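Local coordinates for protein periplasmic sensor hybrid histidine kinase (Anaeromyxobacter dehalogenans, PDB 4K0D) that probably acts as a phosphorelay sensor kinase, represented here by its zinc-binding periplasmic helical-bundle sensor domain, which lies apart from the kinase catalytic region, at residues B[13-18]-B[68-73]; B[28-33]-B[87-92]; B[35-40]-B[94-99]. All blocks are in the same frame, centred on the assembly; numbering follows the deposited sequence.

Interaction 1. Residues B[13-18]-B[68-73]; sequences LELIGP and ALPKSP. With ZN (zinc ion), chain I.
Leu15 and Pro18 face Leu69 and Pro70 across well-separated backbones, the closest CA atoms being those of Leu15 and Leu69 at 8.1 Å; a type I turn from Leu13 to Ile16 meets the link between helices 46-68 and 73-102. Two light contacts join them, one apolar and one of a methyl on a carbonyl oxygen. Methyl CD1 of Leu15 reaches CG of the Pro70 ring at 3.6 Å, the two side chains crossing at about a right angle. Leu69 sends CD1 to the carbonyl oxygen of Pro18, 3.5 Å away, and more loosely to its CB; with chi1 at -67° its CG lies beside the backbone N, which brings CD1 up to the Pro18 carbonyl. Proline is tolerated near the start of a helix, where a backbone N-H is not needed for a bond to a preceding turn.

Lys71 folds back on the link, its NZ giving a 2.8 Å hydrogen bond to Leu69 O, in the carbonyl plane with a C=O···N angle of 150°. The same ammonium also bonds to Phe66 O and makes a cation-pi contact with the Phe66 ring. Ser72, at the N-cap of helix 73-102, bonds Gly75 N through OG.

On the turn, Glu14 binds zinc through OE2 at 1.9 Å, while its OE1 stays 4.0 Å from the metal, so coordination is monodentate. Asp10 of the same chain and His32 of the second subunit share that ion, and OE1 forms a salt bridge to Arg58 of the second subunit. The chemistry thus divides: weak dispersion contacts join the two segments at the surface, whereas Glu14 spends its oxygens on the shared zinc and on Arg58 of the second subunit.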
ATOM      1  N   LEU B  13      -4.390  -2.289  14.576  1.00 28.09           N
ATOM      2  CA  LEU B  13      -4.929  -2.458  13.233  1.00 29.53           C
ATOM      3  C   LEU B  13      -4.699  -1.232  12.353  1.00 31.42           C
ATOM      4  O   LEU B  13      -4.641  -1.345  11.114  1.00 27.07           O
ATOM      5  CB  LEU B  13      -6.409  -2.766  13.292  1.00 26.94           C
ATOM      6  CG  LEU B  13      -6.740  -4.178  13.783  1.00 35.33           C
ATOM      7  CD1 LEU B  13      -8.176  -4.511  13.561  1.00 35.36           C
ATOM      8  CD2 LEU B  13      -5.873  -5.206  13.058  1.00 39.85           C
ATOM      9  N   GLU B  14      -4.570  -0.057  12.974  1.00 30.55           N
ATOM     10  CA  GLU B  14      -4.465   1.200  12.202  1.00 28.94           C
ATOM     11  C   GLU B  14      -3.063   1.379  11.638  1.00 32.14           C
ATOM     12  O   GLU B  14      -2.789   2.306  10.887  1.00 29.65           O
ATOM     13  CB  GLU B  14      -4.857   2.434  13.079  1.00 31.54           C
ATOM     14  CG  GLU B  14      -6.354   2.537  13.418  1.00 35.04           C
ATOM     15  CD  GLU B  14      -7.249   2.861  12.216  1.00 38.22           C
ATOM     16  OE1 GLU B  14      -6.747   3.301  11.180  1.00 34.56           O
ATOM     17  OE2 GLU B  14      -8.468   2.648  12.284  1.00 38.65           O
ATOM     18  N   LEU B  15      -2.149   0.520  12.047  1.00 30.33           N
ATOM     19  CA  LEU B  15      -0.842   0.507  11.454  1.00 29.81           C
ATOM     20  C   LEU B  15      -0.832  -0.122  10.051  1.00 34.53           C
ATOM     21  O   LEU B  15       0.084   0.102   9.274  1.00 33.48           O
ATOM     22  CB  LEU B  15       0.147  -0.210  12.349  1.00 32.71           C
ATOM     23  CG  LEU B  15       0.538   0.504  13.640  1.00 41.33           C
ATOM     24  CD1 LEU B  15       1.267  -0.480  14.517  1.00 42.20           C
ATOM     25  CD2 LEU B  15       1.418   1.682  13.346  1.00 46.26           C
ATOM     26  N   ILE B  16      -1.846  -0.894   9.713  1.00 32.43           N
ATOM     27  CA  ILE B  16      -1.827  -1.607   8.428  1.00 34.70           C
ATOM     28  C   ILE B  16      -1.626  -0.667   7.264  1.00 32.16           C
ATOM     29  O   ILE B  16      -0.738  -0.850   6.474  1.00 37.06           O
ATOM     30  CB  ILE B  16      -3.118  -2.402   8.226  1.00 36.36           C
ATOM     31  CG1 ILE B  16      -3.022  -3.695   9.054  1.00 37.01           C
ATOM     32  CG2 ILE B  16      -3.395  -2.641   6.703  1.00 42.10           C
ATOM     33  CD1 ILE B  16      -4.355  -4.396   9.347  1.00 34.02           C
ATOM     34  N   GLY B  17      -2.438   0.367   7.185  1.00 39.30           N
ATOM     35  CA  GLY B  17      -2.464   1.230   6.029  1.00 33.38           C
ATOM     36  C   GLY B  17      -1.155   1.958   5.818  1.00 37.87           C
ATOM     37  O   GLY B  17      -0.585   1.908   4.755  1.00 31.98           O
ATOM     38  N   PRO B  18      -0.680   2.663   6.834  1.00 35.78           N
ATOM     39  CA  PRO B  18       0.577   3.411   6.720  1.00 31.13           C
ATOM     40  C   PRO B  18       1.756   2.525   6.415  1.00 37.82           C
ATOM     41  O   PRO B  18       2.650   2.931   5.645  1.00 32.46           O
ATOM     42  CB  PRO B  18       0.749   4.013   8.100  1.00 36.75           C
ATOM     43  CG  PRO B  18      -0.654   4.091   8.637  1.00 35.55           C
ATOM     44  CD  PRO B  18      -1.443   3.010   8.047  1.00 32.95           C
ATOM     45  N   ALA B  68      10.801   3.641  10.018  1.00 30.34           N
ATOM     46  CA  ALA B  68      10.214   4.166  11.271  1.00 31.01           C
ATOM     47  C   ALA B  68       9.064   3.325  11.787  1.00 32.90           C
ATOM     48  O   ALA B  68       8.750   3.385  12.975  1.00 31.52           O
ATOM     49  CB  ALA B  68       9.746   5.578  11.093  1.00 29.58           C
ATOM     50  N   LEU B  69       8.412   2.550  10.921  1.00 30.81           N
ATOM     51  CA  LEU B  69       7.170   1.872  11.328  1.00 29.50           C
ATOM     52  C   LEU B  69       7.443   0.505  11.966  1.00 32.27           C
ATOM     53  O   LEU B  69       8.377  -0.180  11.556  1.00 30.05           O
ATOM     54  CB  LEU B  69       6.258   1.695  10.125  1.00 26.73           C
ATOM     55  CG  LEU B  69       5.731   3.000   9.579  1.00 33.91           C
ATOM     56  CD1 LEU B  69       5.042   2.872   8.169  1.00 34.06           C
ATOM     57  CD2 LEU B  69       4.798   3.678  10.614  1.00 35.94           C
ATOM     58  N   PRO B  70       6.623   0.087  12.978  1.00 31.63           N
ATOM     59  CA  PRO B  70       6.881  -1.263  13.508  1.00 28.02           C
ATOM     60  C   PRO B  70       6.498  -2.311  12.463  1.00 32.47           C
ATOM     61  O   PRO B  70       5.635  -2.059  11.621  1.00 32.59           O
ATOM     62  CB  PRO B  70       5.971  -1.369  14.745  1.00 32.34           C
ATOM     63  CG  PRO B  70       4.874  -0.357  14.521  1.00 33.43           C
ATOM     64  CD  PRO B  70       5.526   0.772  13.694  1.00 29.33           C
ATOM     65  N   LYS B  71       7.161  -3.460  12.486  1.00 29.38           N
ATOM     66  CA  LYS B  71       6.876  -4.509  11.531  1.00 32.15           C
ATOM     67  C   LYS B  71       6.644  -5.812  12.317  1.00 40.48           C
ATOM     68  O   LYS B  71       6.979  -5.919  13.483  1.00 32.66           O
ATOM     69  CB  LYS B  71       7.993  -4.655  10.517  1.00 37.87           C
ATOM     70  CG  LYS B  71       8.216  -3.317   9.753  1.00 38.53           C
ATOM     71  CD  LYS B  71       9.550  -3.277   9.034  1.00 38.88           C
ATOM     72  CE  LYS B  71       9.844  -1.876   8.444  1.00 33.16           C
ATOM     73  NZ  LYS B  71      10.136  -0.909   9.492  1.00 26.90           N
ATOM     74  N   SER B  72       5.996  -6.759  11.675  1.00 32.00           N
ATOM     75  CA  SER B  72       5.771  -8.044  12.280  1.00 40.23           C
ATOM     76  C   SER B  72       7.133  -8.745  12.429  1.00 40.58           C
ATOM     77  O   SER B  72       8.112  -8.356  11.814  1.00 38.10           O
ATOM     78  CB  SER B  72       4.877  -8.836  11.339  1.00 39.51           C
ATOM     79  OG  SER B  72       5.637  -9.172  10.187  1.00 39.56           O
ATOM     80  N   PRO B  73       7.200  -9.821  13.213  1.00 49.21           N
ATOM     81  CA  PRO B  73       8.519 -10.473  13.368  1.00 40.61           C
ATOM     82  C   PRO B  73       9.093 -11.098  12.094  1.00 50.01           C
ATOM     83  O   PRO B  73      10.294 -11.041  11.838  1.00 53.56           O
ATOM     84  CB  PRO B  73       8.251 -11.494  14.477  1.00 61.14           C
ATOM     85  CG  PRO B  73       7.001 -10.894  15.247  1.00 43.58           C
ATOM     86  CD  PRO B  73       6.170 -10.379  14.121  1.00 44.08           C
TER
HETATM   87 ZN    ZN I 201      -9.535   1.313  13.197  1.00 36.18          ZN

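Interaction 2. Residues B[28-33]-B[87-92]; sequences SAVLHV and PPFEKA. With ZN (zinc ion), chain C.
On the helix whose Val30 and Val33 receive the Phe89 ring, the shortest polar bond belongs to His32: its ND1 holds a zinc ion at 2.0 Å. With CG anti to the backbone N (chi1 -175°), the imidazole stands out from the helix, and Glu14 and Asp10 of the second subunit add carboxylate oxygens to the same ion. Histidine suits the place, since a neutral nitrogen donor probably complements the two carboxylates.

The meeting of the two segments themselves is wholly apolar and buried. Phe89 points its ring at helix 16-42 and touches with the far end, CE2 and CZ. CE2 lies 3.9 Å from CG1 of Val33 and 4.1 Å from CG1 of Val30, both methyls approaching the ring at a slant. The phenyl and the Val33 side chain run antiparallel, side by side. A chi1 of 174° swings the ring off its own helix and lets it span backbones whose nearest CA atoms, Val33 and Glu90, are 8.2 Å apart. An alanine in place of Phe89 would probably open a gap between the helices and leave the CG1 methyls of Val30 and Val33 without their aromatic partner.

From helix 117-145, Met119 packs on Phe89 and Leu124 on Val30, so a third helix closes the layer. Just before the phenylalanine, Pro87 and Pro88 lack the N-H for a bond to the preceding turn, and helix 73-102 kinks there. Apolar side chains interleaved between long helices are what a helical bundle is built on; here the bundle is the periplasmic sensor domain, and His32 places a zinc at the interface with the second subunit.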
ATOM      1  N   SER B  28       8.413   2.356  -5.051  1.00 28.66           N
ATOM      2  CA  SER B  28       8.375   3.455  -6.059  1.00 29.23           C
ATOM      3  C   SER B  28       9.666   4.350  -6.094  1.00 28.11           C
ATOM      4  O   SER B  28      10.224   4.663  -7.184  1.00 31.33           O
ATOM      5  CB  SER B  28       7.121   4.272  -5.815  1.00 28.82           C
ATOM      6  OG  SER B  28       6.686   4.972  -6.950  1.00 35.06           O
ATOM      7  N   ALA B  29      10.223   4.675  -4.937  1.00 25.62           N
ATOM      8  CA  ALA B  29      11.415   5.545  -4.891  1.00 29.05           C
ATOM      9  C   ALA B  29      12.574   4.786  -5.558  1.00 28.08           C
ATOM     10  O   ALA B  29      13.475   5.342  -6.174  1.00 26.54           O
ATOM     11  CB  ALA B  29      11.753   5.911  -3.408  1.00 27.05           C
ATOM     12  N   VAL B  30      12.583   3.480  -5.393  1.00 25.60           N
ATOM     13  CA  VAL B  30      13.650   2.687  -5.917  1.00 22.41           C
ATOM     14  C   VAL B  30      13.513   2.637  -7.431  1.00 33.70           C
ATOM     15  O   VAL B  30      14.496   2.887  -8.147  1.00 32.11           O
ATOM     16  CB  VAL B  30      13.666   1.250  -5.300  1.00 26.82           C
ATOM     17  CG1 VAL B  30      14.543   0.316  -6.091  1.00 23.13           C
ATOM     18  CG2 VAL B  30      14.145   1.332  -3.910  1.00 33.59           C
ATOM     19  N   LEU B  31      12.295   2.388  -7.922  1.00 32.84           N
ATOM     20  CA  LEU B  31      12.058   2.441  -9.361  1.00 30.35           C
ATOM     21  C   LEU B  31      12.483   3.781  -9.891  1.00 35.43           C
ATOM     22  O   LEU B  31      13.098   3.868 -10.939  1.00 35.41           O
ATOM     23  CB  LEU B  31      10.591   2.274  -9.699  1.00 27.02           C
ATOM     24  CG  LEU B  31      10.158   0.809  -9.620  1.00 37.61           C
ATOM     25  CD1 LEU B  31       8.660   0.629  -9.642  1.00 31.72           C
ATOM     26  CD2 LEU B  31      10.781   0.028 -10.769  1.00 39.29           C
ATOM     27  N   HIS B  32      12.125   4.827  -9.167  1.00 27.33           N
ATOM     28  CA  HIS B  32      12.247   6.182  -9.669  1.00 32.60           C
ATOM     29  C   HIS B  32      13.741   6.512  -9.760  1.00 33.34           C
ATOM     30  O   HIS B  32      14.170   7.140 -10.707  1.00 34.16           O
ATOM     31  CB  HIS B  32      11.445   7.214  -8.859  1.00 29.54           C
ATOM     32  CG  HIS B  32      11.469   8.603  -9.461  1.00 28.69           C
ATOM     33  ND1 HIS B  32      10.679   8.968 -10.513  1.00 30.57           N
ATOM     34  CD2 HIS B  32      12.219   9.692  -9.157  1.00 27.51           C
ATOM     35  CE1 HIS B  32      10.949  10.213 -10.881  1.00 32.14           C
ATOM     36  NE2 HIS B  32      11.875  10.685 -10.064  1.00 34.10           N
ATOM     37  N   VAL B  33      14.546   6.049  -8.818  1.00 33.56           N
ATOM     38  CA  VAL B  33      15.977   6.278  -8.934  1.00 24.52           C
ATOM     39  C   VAL B  33      16.504   5.525 -10.181  1.00 32.67           C
ATOM     40  O   VAL B  33      17.349   6.021 -10.882  1.00 27.83           O
ATOM     41  CB  VAL B  33      16.766   5.817  -7.697  1.00 28.47           C
ATOM     42  CG1 VAL B  33      18.224   5.689  -8.053  1.00 30.14           C
ATOM     43  CG2 VAL B  33      16.566   6.811  -6.425  1.00 28.07           C
ATOM     44  N   PRO B  87      21.676   2.292   0.880  1.00 34.18           N
ATOM     45  CA  PRO B  87      22.904   3.058   0.698  1.00 32.56           C
ATOM     46  C   PRO B  87      23.796   2.524  -0.429  1.00 39.85           C
ATOM     47  O   PRO B  87      24.297   3.347  -1.222  1.00 38.37           O
ATOM     48  CB  PRO B  87      23.595   2.931   2.063  1.00 38.63           C
ATOM     49  CG  PRO B  87      22.450   2.675   3.028  1.00 38.99           C
ATOM     50  CD  PRO B  87      21.558   1.754   2.244  1.00 37.04           C
ATOM     51  N   PRO B  88      23.991   1.188  -0.526  1.00 33.36           N
ATOM     52  CA  PRO B  88      24.840   0.717  -1.618  1.00 35.61           C
ATOM     53  C   PRO B  88      24.209   1.034  -2.971  1.00 40.98           C
ATOM     54  O   PRO B  88      24.883   1.333  -3.968  1.00 35.38           O
ATOM     55  CB  PRO B  88      24.902  -0.824  -1.415  1.00 39.97           C
ATOM     56  CG  PRO B  88      24.439  -1.093  -0.087  1.00 39.80           C
ATOM     57  CD  PRO B  88      23.606   0.099   0.392  1.00 39.80           C
ATOM     58  N   PHE B  89      22.891   0.961  -3.020  1.00 34.66           N
ATOM     59  CA  PHE B  89      22.245   1.169  -4.288  1.00 35.34           C
ATOM     60  C   PHE B  89      22.365   2.651  -4.591  1.00 35.83           C
ATOM     61  O   PHE B  89      22.659   3.028  -5.710  1.00 36.36           O
ATOM     62  CB  PHE B  89      20.833   0.715  -4.168  1.00 29.63           C
ATOM     63  CG  PHE B  89      19.992   0.991  -5.344  1.00 34.11           C
ATOM     64  CD1 PHE B  89      20.153   0.291  -6.494  1.00 30.48           C
ATOM     65  CD2 PHE B  89      18.973   1.942  -5.270  1.00 33.02           C
ATOM     66  CE1 PHE B  89      19.321   0.491  -7.555  1.00 34.75           C
ATOM     67  CE2 PHE B  89      18.144   2.180  -6.357  1.00 28.06           C
ATOM     68  CZ  PHE B  89      18.320   1.460  -7.503  1.00 30.87           C
ATOM     69  N   GLU B  90      22.202   3.503  -3.593  1.00 34.96           N
ATOM     70  CA  GLU B  90      22.337   4.922  -3.879  1.00 36.59           C
ATOM     71  C   GLU B  90      23.751   5.234  -4.325  1.00 35.81           C
ATOM     72  O   GLU B  90      23.959   6.086  -5.186  1.00 36.48           O
ATOM     73  CB  GLU B  90      22.060   5.775  -2.647  1.00 37.89           C
ATOM     74  CG  GLU B  90      20.613   6.046  -2.402  1.00 41.89           C
ATOM     75  CD  GLU B  90      20.422   7.207  -1.470  1.00 41.00           C
ATOM     76  OE1 GLU B  90      20.324   8.338  -1.958  1.00 30.15           O
ATOM     77  OE2 GLU B  90      20.369   6.989  -0.257  1.00 46.06           O
ATOM     78  N   LYS B  91      24.721   4.577  -3.702  1.00 39.69           N
ATOM     79  CA  LYS B  91      26.117   4.907  -3.940  1.00 45.80           C
ATOM     80  C   LYS B  91      26.458   4.578  -5.391  1.00 42.91           C
ATOM     81  O   LYS B  91      27.144   5.360  -6.081  1.00 44.86           O
ATOM     82  CB  LYS B  91      27.032   4.166  -2.964  1.00 47.02           C
ATOM     83  CG  LYS B  91      28.508   4.508  -3.137  1.00 59.05           C
ATOM     84  N   ALA B  92      25.956   3.443  -5.870  1.00 35.19           N
ATOM     85  CA  ALA B  92      26.122   3.075  -7.282  1.00 44.80           C
ATOM     86  C   ALA B  92      25.422   4.059  -8.193  1.00 44.06           C
ATOM     87  O   ALA B  92      25.876   4.350  -9.317  1.00 35.53           O
ATOM     88  CB  ALA B  92      25.577   1.717  -7.542  1.00 39.74           C
TER
HETATM   89 ZN    ZN C 201       9.180   7.868 -11.350  1.00 35.47          ZN

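Interaction 3. Residues B[35-40]-B[94-99]; sequences LTARAY and VALGTA
Ala37 and Tyr40, one helical turn apart, meet Leu96 and Gly97 where the backbones come close, with the CA atoms of Ala37 and Gly97 separated by 6.8 Å. Small residues at these two positions allow that approach.

The apolar part is a single branch on a methyl: CD2 of Leu96 rests 4.1 Å from CB of Ala37 and about as near to the Ala37 carbonyl oxygen. Leu96 has CG anti to its own backbone N (chi1 166°), which carries the isobutyl group across to the other helix. Alanine offers just enough surface to be covered without pushing the helices apart.

The aromatic part is an edge contact with backbone. Tyr40 directs CE2 at the carbonyl oxygen of Gly97, 3.6 Å away and near the ring plane, and Gly97 CA lies at the same edge, 4.0 Å from CE2. The slightly positive C-H rim of the ring is a suitable neighbour for a carbonyl oxygen. The phenol oxygen OH remains 4.1 Å from Gly97 O, too far for a bond between them. A Tyr40 chi1 of -176° sends the ring outward from helix 16-42, alongside the glycine backbone.

Polar bonds stay within the helices: Thr98 N donates to Val94 O at 2.8 Å, and Thr36 turns its hydroxyl back to His32 O, satisfying a buried side chain.

Around the pair, Met49 of helix 46-68 packs against Tyr40, as do Val100 and Ala101 farther along helix 73-102, while Ile109 and Arg112 of helix 106-114 cover Leu96. Helix 46-68 thus borders both helices of the pair, and 106-114 covers helix 73-102 at Leu96.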
ATOM      1  N   LEU B  35      14.802   4.802 -12.886  1.00 26.66           N
ATOM      2  CA  LEU B  35      14.321   5.391 -14.102  1.00 34.30           C
ATOM      3  C   LEU B  35      15.038   6.692 -14.432  1.00 33.33           C
ATOM      4  O   LEU B  35      15.353   6.903 -15.572  1.00 32.62           O
ATOM      5  CB  LEU B  35      12.835   5.624 -14.054  1.00 28.52           C
ATOM      6  CG  LEU B  35      12.215   6.417 -15.184  1.00 37.37           C
ATOM      7  CD1 LEU B  35      10.765   6.050 -15.441  1.00 38.27           C
ATOM      8  CD2 LEU B  35      12.268   7.851 -14.780  1.00 41.57           C
ATOM      9  N   THR B  36      15.303   7.532 -13.446  1.00 29.64           N
ATOM     10  CA  THR B  36      15.976   8.806 -13.698  1.00 31.91           C
ATOM     11  C   THR B  36      17.446   8.535 -13.982  1.00 33.27           C
ATOM     12  O   THR B  36      18.071   9.261 -14.729  1.00 31.96           O
ATOM     13  CB  THR B  36      15.850   9.793 -12.498  1.00 29.39           C
ATOM     14  OG1 THR B  36      16.285   9.155 -11.286  1.00 26.68           O
ATOM     15  CG2 THR B  36      14.419  10.244 -12.334  1.00 27.79           C
ATOM     16  N   ALA B  37      18.020   7.488 -13.412  1.00 30.07           N
ATOM     17  CA  ALA B  37      19.446   7.283 -13.662  1.00 30.08           C
ATOM     18  C   ALA B  37      19.644   6.884 -15.122  1.00 37.92           C
ATOM     19  O   ALA B  37      20.559   7.342 -15.801  1.00 29.59           O
ATOM     20  CB  ALA B  37      20.018   6.234 -12.769  1.00 27.86           C
ATOM     21  N   ARG B  38      18.756   6.019 -15.583  1.00 36.92           N
ATOM     22  CA  ARG B  38      18.815   5.520 -16.929  1.00 36.29           C
ATOM     23  C   ARG B  38      18.545   6.686 -17.881  1.00 36.59           C
ATOM     24  O   ARG B  38      19.171   6.770 -18.925  1.00 29.89           O
ATOM     25  CB  ARG B  38      17.780   4.418 -17.097  1.00 40.18           C
ATOM     26  CG  ARG B  38      17.341   4.102 -18.527  1.00 52.62           C
ATOM     27  N   ALA B  39      17.615   7.572 -17.544  1.00 32.87           N
ATOM     28  CA  ALA B  39      17.197   8.514 -18.545  1.00 35.82           C
ATOM     29  C   ALA B  39      18.343   9.497 -18.683  1.00 36.74           C
ATOM     30  O   ALA B  39      18.684   9.877 -19.763  1.00 38.46           O
ATOM     31  CB  ALA B  39      15.960   9.197 -18.198  1.00 31.19           C
ATOM     32  N   TYR B  40      18.947   9.855 -17.563  1.00 37.43           N
ATOM     33  CA  TYR B  40      20.114  10.711 -17.552  1.00 34.77           C
ATOM     34  C   TYR B  40      21.252  10.156 -18.405  1.00 41.62           C
ATOM     35  O   TYR B  40      21.853  10.883 -19.185  1.00 36.23           O
ATOM     36  CB  TYR B  40      20.608  10.894 -16.130  1.00 31.18           C
ATOM     37  CG  TYR B  40      21.768  11.843 -16.005  1.00 30.07           C
ATOM     38  CD1 TYR B  40      21.773  13.071 -16.640  1.00 34.57           C
ATOM     39  CD2 TYR B  40      22.831  11.529 -15.212  1.00 35.41           C
ATOM     40  CE1 TYR B  40      22.872  13.953 -16.521  1.00 32.67           C
ATOM     41  CE2 TYR B  40      23.896  12.380 -15.062  1.00 29.92           C
ATOM     42  CZ  TYR B  40      23.911  13.593 -15.712  1.00 37.74           C
ATOM     43  OH  TYR B  40      24.982  14.407 -15.513  1.00 34.83           O
ATOM     44  N   VAL B  94      24.831   7.291  -7.626  1.00 35.38           N
ATOM     45  CA  VAL B  94      25.660   8.486  -7.648  1.00 37.29           C
ATOM     46  C   VAL B  94      26.867   8.293  -8.565  1.00 46.24           C
ATOM     47  O   VAL B  94      27.256   9.200  -9.309  1.00 42.12           O
ATOM     48  CB  VAL B  94      26.103   8.834  -6.215  1.00 40.66           C
ATOM     49  CG1 VAL B  94      27.133   9.972  -6.175  1.00 40.90           C
ATOM     50  CG2 VAL B  94      24.898   9.233  -5.429  1.00 33.17           C
ATOM     51  N   ALA B  95      27.439   7.096  -8.542  1.00 36.55           N
ATOM     52  CA  ALA B  95      28.632   6.826  -9.333  1.00 44.13           C
ATOM     53  C   ALA B  95      28.271   6.779 -10.810  1.00 47.65           C
ATOM     54  O   ALA B  95      29.061   7.188 -11.660  1.00 45.12           O
ATOM     55  CB  ALA B  95      29.249   5.492  -8.906  1.00 46.22           C
ATOM     56  N   LEU B  96      27.091   6.262 -11.138  1.00 40.04           N
ATOM     57  CA  LEU B  96      26.662   6.334 -12.528  1.00 39.76           C
ATOM     58  C   LEU B  96      26.481   7.816 -12.921  1.00 46.54           C
ATOM     59  O   LEU B  96      26.964   8.279 -13.962  1.00 38.33           O
ATOM     60  CB  LEU B  96      25.377   5.540 -12.722  1.00 35.04           C
ATOM     61  CG  LEU B  96      24.773   5.910 -14.061  1.00 41.76           C
ATOM     62  CD1 LEU B  96      25.793   5.674 -15.107  1.00 37.88           C
ATOM     63  CD2 LEU B  96      23.563   5.130 -14.415  1.00 37.54           C
ATOM     64  N   GLY B  97      25.821   8.584 -12.052  1.00 37.17           N
ATOM     65  CA  GLY B  97      25.557   9.972 -12.366  1.00 40.59           C
ATOM     66  C   GLY B  97      26.862  10.708 -12.600  1.00 42.77           C
ATOM     67  O   GLY B  97      27.063  11.377 -13.589  1.00 41.66           O
ATOM     68  N   THR B  98      27.755  10.560 -11.649  1.00 39.93           N
ATOM     69  CA  THR B  98      28.971  11.310 -11.596  1.00 45.27           C
ATOM     70  C   THR B  98      29.786  10.940 -12.846  1.00 44.94           C
ATOM     71  O   THR B  98      30.483  11.761 -13.446  1.00 46.02           O
ATOM     72  CB  THR B  98      29.685  10.976 -10.272  1.00 46.46           C
ATOM     73  OG1 THR B  98      30.441  12.093  -9.830  1.00 62.18           O
ATOM     74  CG2 THR B  98      30.611   9.797 -10.429  1.00 50.10           C
ATOM     75  N   ALA B  99      29.638   9.707 -13.286  1.00 44.25           N
ATOM     76  CA  ALA B  99      30.361   9.269 -14.472  1.00 44.39           C
ATOM     77  C   ALA B  99      29.830   9.968 -15.726  1.00 45.79           C
ATOM     78  O   ALA B  99      30.596  10.447 -16.554  1.00 44.38           O
ATOM     79  CB  ALA B  99      30.271   7.786 -14.614  1.00 42.00           C
TER

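Overall arrangement
From the N terminus, helix 16-42 enters all three contacts in turn before the chain doubles back through helix 46-68. Interaction 1 closes the first loop, bringing the link at 68-73 back to the beginning of that helix. Interactions 2 and 3 then close loops of similar length as helix 73-102 runs along it. The segments alternate in sequence, so the three contacts cross and none nests inside another. Interactions 2 and 3 are successive steps on one helix pair, with centres 10 Å apart; interactions 1 and 3 lie on opposite sides of the chain's centre, about 33 Å between centres. Zinc ligands at 1 and 2 extend the ties to the second subunit.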